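Local coordinates for protein type III effector HopU1 (Pseudomonas syringae pv. tomato, PDB 3U0J) that probably transfers ADP-ribose from NAD+ to arginine side chains of target proteins, as a type III effector of a plant pathogen, at residues Val87-His98 with His147-Leu158. Sequence-based numbering, arbitrary orientation.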
loop_
_atom_site.group_PDB
_atom_site.type_symbol
_atom_site.label_atom_id
_atom_site.label_comp_id
_atom_site.label_asym_id
_atom_site.label_seq_id
_atom_site.Cartn_x
_atom_site.Cartn_y
_atom_site.Cartn_z
ATOM N N VAL A 87 13.430 6.723 -10.596
ATOM C CA VAL A 87 12.058 6.276 -10.494
ATOM C C VAL A 87 11.222 7.097 -11.471
ATOM O O VAL A 87 11.316 8.321 -11.491
ATOM C CB VAL A 87 11.515 6.490 -9.076
ATOM C CG1 VAL A 87 10.089 5.977 -8.985
ATOM C CG2 VAL A 87 12.405 5.796 -8.072
ATOM N N TYR A 88 10.399 6.433 -12.268
ATOM C CA TYR A 88 9.616 7.124 -13.276
ATOM C C TYR A 88 8.403 7.868 -12.717
ATOM O O TYR A 88 7.918 7.555 -11.632
ATOM C CB TYR A 88 9.201 6.138 -14.353
ATOM C CG TYR A 88 10.364 5.641 -15.170
ATOM C CD1 TYR A 88 10.746 6.292 -16.334
ATOM C CD2 TYR A 88 11.081 4.519 -14.781
ATOM C CE1 TYR A 88 11.810 5.842 -17.088
ATOM C CE2 TYR A 88 12.144 4.050 -15.533
ATOM C CZ TYR A 88 12.507 4.718 -16.683
ATOM O OH TYR A 88 13.568 4.261 -17.430
ATOM N N PRO A 89 7.928 8.893 -13.444
ATOM C CA PRO A 89 6.726 9.634 -13.054
ATOM C C PRO A 89 5.499 8.726 -12.994
ATOM O O PRO A 89 4.624 8.894 -12.143
ATOM C CB PRO A 89 6.573 10.652 -14.171
ATOM C CG PRO A 89 7.948 10.870 -14.663
ATOM C CD PRO A 89 8.636 9.540 -14.561
ATOM N N GLU A 90 5.437 7.761 -13.897
ATOM C CA GLU A 90 4.336 6.812 -13.880
ATOM C C GLU A 90 4.338 6.053 -12.546
ATOM O O GLU A 90 3.283 5.713 -12.017
ATOM C CB GLU A 90 4.403 5.862 -15.092
ATOM C CG GLU A 90 4.186 6.550 -16.450
ATOM C CD GLU A 90 5.454 7.203 -17.060
ATOM O OE1 GLU A 90 6.484 7.356 -16.362
ATOM O OE2 GLU A 90 5.416 7.566 -18.257
ATOM N N GLU A 91 5.518 5.818 -11.985
ATOM C CA GLU A 91 5.613 5.090 -10.727
ATOM C C GLU A 91 5.227 5.974 -9.553
ATOM O O GLU A 91 4.462 5.570 -8.667
ATOM C CB GLU A 91 7.006 4.490 -10.551
ATOM C CG GLU A 91 7.182 3.212 -11.336
ATOM C CD GLU A 91 8.594 2.983 -11.840
ATOM O OE1 GLU A 91 9.432 3.909 -11.740
ATOM O OE2 GLU A 91 8.871 1.864 -12.329
ATOM N N CYS A 92 5.734 7.196 -9.547
ATOM C CA CYS A 92 5.301 8.135 -8.516
ATOM C C CYS A 92 3.785 8.228 -8.512
ATOM O O CYS A 92 3.159 8.136 -7.463
ATOM C CB CYS A 92 5.919 9.509 -8.735
ATOM S SG CYS A 92 7.687 9.483 -8.507
ATOM N N SER A 93 3.209 8.388 -9.702
ATOM C CA SER A 93 1.761 8.528 -9.866
ATOM C C SER A 93 0.996 7.313 -9.336
ATOM O O SER A 93 -0.066 7.452 -8.729
ATOM C CB SER A 93 1.403 8.774 -11.340
ATOM O OG SER A 93 2.063 9.921 -11.838
ATOM N N ALA A 94 1.532 6.121 -9.581
ATOM C CA ALA A 94 0.892 4.917 -9.105
ATOM C C ALA A 94 0.903 4.939 -7.573
ATOM O O ALA A 94 -0.106 4.641 -6.936
ATOM C CB ALA A 94 1.584 3.710 -9.642
ATOM N N ILE A 95 2.019 5.321 -6.963
ATOM C CA ILE A 95 2.023 5.390 -5.505
ATOM C C ILE A 95 1.006 6.429 -5.033
ATOM O O ILE A 95 0.166 6.152 -4.178
ATOM C CB ILE A 95 3.373 5.792 -4.954
ATOM C CG1 ILE A 95 4.393 4.683 -5.146
ATOM C CG2 ILE A 95 3.244 6.145 -3.492
ATOM C CD1 ILE A 95 5.795 5.170 -4.891
ATOM N N TYR A 96 1.092 7.628 -5.595
ATOM C CA TYR A 96 0.169 8.700 -5.240
ATOM C C TYR A 96 -1.279 8.223 -5.326
ATOM O O TYR A 96 -2.023 8.314 -4.352
ATOM C CB TYR A 96 0.377 9.915 -6.147
ATOM C CG TYR A 96 -0.446 11.131 -5.767
ATOM C CD1 TYR A 96 -1.764 11.258 -6.178
ATOM C CD2 TYR A 96 0.107 12.164 -5.020
ATOM C CE1 TYR A 96 -2.522 12.380 -5.842
ATOM C CE2 TYR A 96 -0.629 13.286 -4.681
ATOM C CZ TYR A 96 -1.943 13.397 -5.088
ATOM O OH TYR A 96 -2.689 14.515 -4.739
ATOM N N MET A 97 -1.667 7.701 -6.489
ATOM C CA MET A 97 -3.051 7.319 -6.739
ATOM C C MET A 97 -3.494 6.215 -5.794
ATOM O O MET A 97 -4.659 6.162 -5.403
ATOM C CB MET A 97 -3.255 6.885 -8.184
ATOM C CG MET A 97 -3.230 8.038 -9.161
ATOM S SD MET A 97 -3.346 7.500 -10.871
ATOM C CE MET A 97 -4.372 8.828 -11.446
ATOM N N HIS A 98 -2.567 5.353 -5.401
ATOM C CA HIS A 98 -2.901 4.287 -4.457
ATOM C C HIS A 98 -3.099 4.788 -3.013
ATOM O O HIS A 98 -3.837 4.167 -2.240
ATOM C CB HIS A 98 -1.836 3.200 -4.498
ATOM C CG HIS A 98 -2.285 1.886 -3.946
ATOM N ND1 HIS A 98 -2.978 0.964 -4.698
ATOM C CD2 HIS A 98 -2.122 1.328 -2.721
ATOM C CE1 HIS A 98 -3.232 -0.104 -3.958
ATOM N NE2 HIS A 98 -2.715 0.088 -2.758
ATOM N N HIS A 147 -1.827 -1.088 -13.139
ATOM C CA HIS A 147 -1.535 -0.403 -11.882
ATOM C C HIS A 147 -0.813 -1.318 -10.889
ATOM O O HIS A 147 0.082 -0.888 -10.149
ATOM C CB HIS A 147 -2.824 0.135 -11.252
ATOM C CG HIS A 147 -2.629 0.747 -9.897
ATOM N ND1 HIS A 147 -2.257 2.064 -9.723
ATOM C CD2 HIS A 147 -2.765 0.226 -8.652
ATOM C CE1 HIS A 147 -2.170 2.328 -8.431
ATOM N NE2 HIS A 147 -2.475 1.231 -7.758
ATOM N N ILE A 148 -1.212 -2.580 -10.853
ATOM C CA ILE A 148 -0.572 -3.477 -9.911
ATOM C C ILE A 148 0.903 -3.527 -10.247
ATOM O O ILE A 148 1.757 -3.444 -9.361
ATOM C CB ILE A 148 -1.184 -4.882 -9.941
ATOM C CG1 ILE A 148 -2.597 -4.837 -9.351
ATOM C CG2 ILE A 148 -0.326 -5.820 -9.155
ATOM C CD1 ILE A 148 -3.415 -6.086 -9.560
ATOM N N LYS A 149 1.188 -3.621 -11.542
ATOM C CA LYS A 149 2.553 -3.763 -11.998
ATOM C C LYS A 149 3.306 -2.476 -11.741
ATOM O O LYS A 149 4.428 -2.504 -11.258
ATOM C CB LYS A 149 2.625 -4.182 -13.475
ATOM C CG LYS A 149 1.886 -5.485 -13.797
ATOM C CD LYS A 149 2.356 -6.102 -15.112
ATOM C CE LYS A 149 2.239 -5.128 -16.296
ATOM N NZ LYS A 149 2.858 -5.666 -17.553
ATOM N N MET A 150 2.686 -1.340 -12.036
ATOM C CA MET A 150 3.382 -0.078 -11.871
ATOM C C MET A 150 3.743 0.127 -10.408
ATOM O O MET A 150 4.872 0.517 -10.104
ATOM C CB MET A 150 2.576 1.097 -12.424
ATOM C CG MET A 150 3.448 2.260 -12.946
ATOM S SD MET A 150 4.848 1.828 -14.018
ATOM C CE MET A 150 5.777 3.269 -13.713
ATOM N N LEU A 151 2.809 -0.166 -9.500
ATOM C CA LEU A 151 3.059 0.027 -8.068
ATOM C C LEU A 151 4.171 -0.909 -7.597
ATOM O O LEU A 151 5.079 -0.499 -6.862
ATOM C CB LEU A 151 1.801 -0.221 -7.245
ATOM C CG LEU A 151 1.493 0.734 -6.084
ATOM C CD1 LEU A 151 0.807 0.008 -4.952
ATOM C CD2 LEU A 151 2.706 1.456 -5.567
ATOM N N SER A 152 4.108 -2.168 -8.022
ATOM C CA SER A 152 5.165 -3.098 -7.678
ATOM C C SER A 152 6.519 -2.549 -8.119
ATOM O O SER A 152 7.454 -2.491 -7.335
ATOM C CB SER A 152 4.914 -4.460 -8.306
ATOM O OG SER A 152 3.768 -5.079 -7.756
ATOM N N SER A 153 6.617 -2.131 -9.373
ATOM C CA SER A 153 7.870 -1.577 -9.873
ATOM C C SER A 153 8.315 -0.397 -9.020
ATOM O O SER A 153 9.482 -0.294 -8.666
ATOM C CB SER A 153 7.746 -1.147 -11.337
ATOM O OG SER A 153 8.972 -0.629 -11.831
ATOM N N ALA A 154 7.380 0.485 -8.684
ATOM C CA ALA A 154 7.723 1.658 -7.904
ATOM C C ALA A 154 8.401 1.237 -6.619
ATOM O O ALA A 154 9.490 1.729 -6.286
ATOM C CB ALA A 154 6.504 2.478 -7.603
ATOM N N LEU A 155 7.757 0.331 -5.889
ATOM C CA LEU A 155 8.310 -0.087 -4.612
ATOM C C LEU A 155 9.665 -0.752 -4.828
ATOM O O LEU A 155 10.563 -0.594 -4.021
ATOM C CB LEU A 155 7.358 -1.019 -3.878
ATOM C CG LEU A 155 5.890 -0.589 -3.769
ATOM C CD1 LEU A 155 5.113 -1.575 -2.906
ATOM C CD2 LEU A 155 5.715 0.832 -3.239
ATOM N N ASN A 156 9.826 -1.484 -5.922
ATOM C CA ASN A 156 11.101 -2.138 -6.174
ATOM C C ASN A 156 12.229 -1.121 -6.417
ATOM O O ASN A 156 13.281 -1.209 -5.772
ATOM C CB ASN A 156 11.004 -3.180 -7.305
ATOM C CG ASN A 156 10.461 -4.538 -6.825
ATOM O OD1 ASN A 156 10.590 -4.887 -5.663
ATOM N ND2 ASN A 156 9.870 -5.308 -7.736
ATOM N N ARG A 157 12.003 -0.169 -7.335
ATOM C CA ARG A 157 12.921 0.941 -7.597
ATOM C C ARG A 157 13.328 1.615 -6.283
ATOM O O ARG A 157 14.495 1.897 -6.060
ATOM C CB ARG A 157 12.238 2.005 -8.455
ATOM C CG ARG A 157 12.629 2.123 -9.927
ATOM C CD ARG A 157 12.214 0.915 -10.637
ATOM N NE ARG A 157 11.711 1.066 -12.009
ATOM C CZ ARG A 157 12.425 0.793 -13.102
ATOM N NH1 ARG A 157 13.711 0.481 -13.006
ATOM N NH2 ARG A 157 11.861 0.851 -14.294
ATOM N N LEU A 158 12.360 1.898 -5.419
ATOM C CA LEU A 158 12.650 2.608 -4.170
ATOM C C LEU A 158 13.366 1.748 -3.139
ATOM O O LEU A 158 14.304 2.206 -2.489
ATOM C CB LEU A 158 11.377 3.178 -3.536
ATOM C CG LEU A 158 10.681 4.400 -4.140
ATOM C CD1 LEU A 158 9.252 4.525 -3.591
ATOM C CD2 LEU A 158 11.480 5.686 -3.925
#
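E91 OE2 is gripped by two donors of helix 147-158: S153 OG at 2.5 Å and R157 NE at 3.0 Å, the second being a salt bridge with a nearly straight N-H...O angle of 174°. The motif is a buried helix-helix crossing within the ADP-ribosyltransferase chain: helices 89-98 and 147-158 pass at -107°, their axes 8.3 Å apart, and E91 is a knob in the hole formed by M150, S153, A154 and R157. Both donors come from the same face of the carboxylate, S153 on the anti side and R157 on the syn side, each tilted out of its plane. OE2 lies in the guanidinium plane of R157, although the two flat groups are steeply turned against each other. E91 OE1 is met by Y88 N at 2.8 Å, so this one carboxylate both ties the two helices together and holds the N-cap residue of its own helix. S39 OG also bonds to OE2 and to R157 NH2, drawing the N-terminal region into the cluster, and the charged guanidinium probably keeps E91 ionised.

Further along, A94, I95, M150 and L158 make an apolar patch. A94 CB packs on M150 CB, and I95 meets L158 tip to tip, CD1 to CD1, at 3.7 Å. A histidine pair forms the polar end of the interface. H98 carries CG opposite its backbone N, which lays the ring against L151 and H147, with L151 CD1 over the centre of one face. At that ring's edge, H98 ND1 and H147 NE2 share a hydrogen bond of 3.1 Å, the two imidazoles rim to rim with their planes only 19° apart.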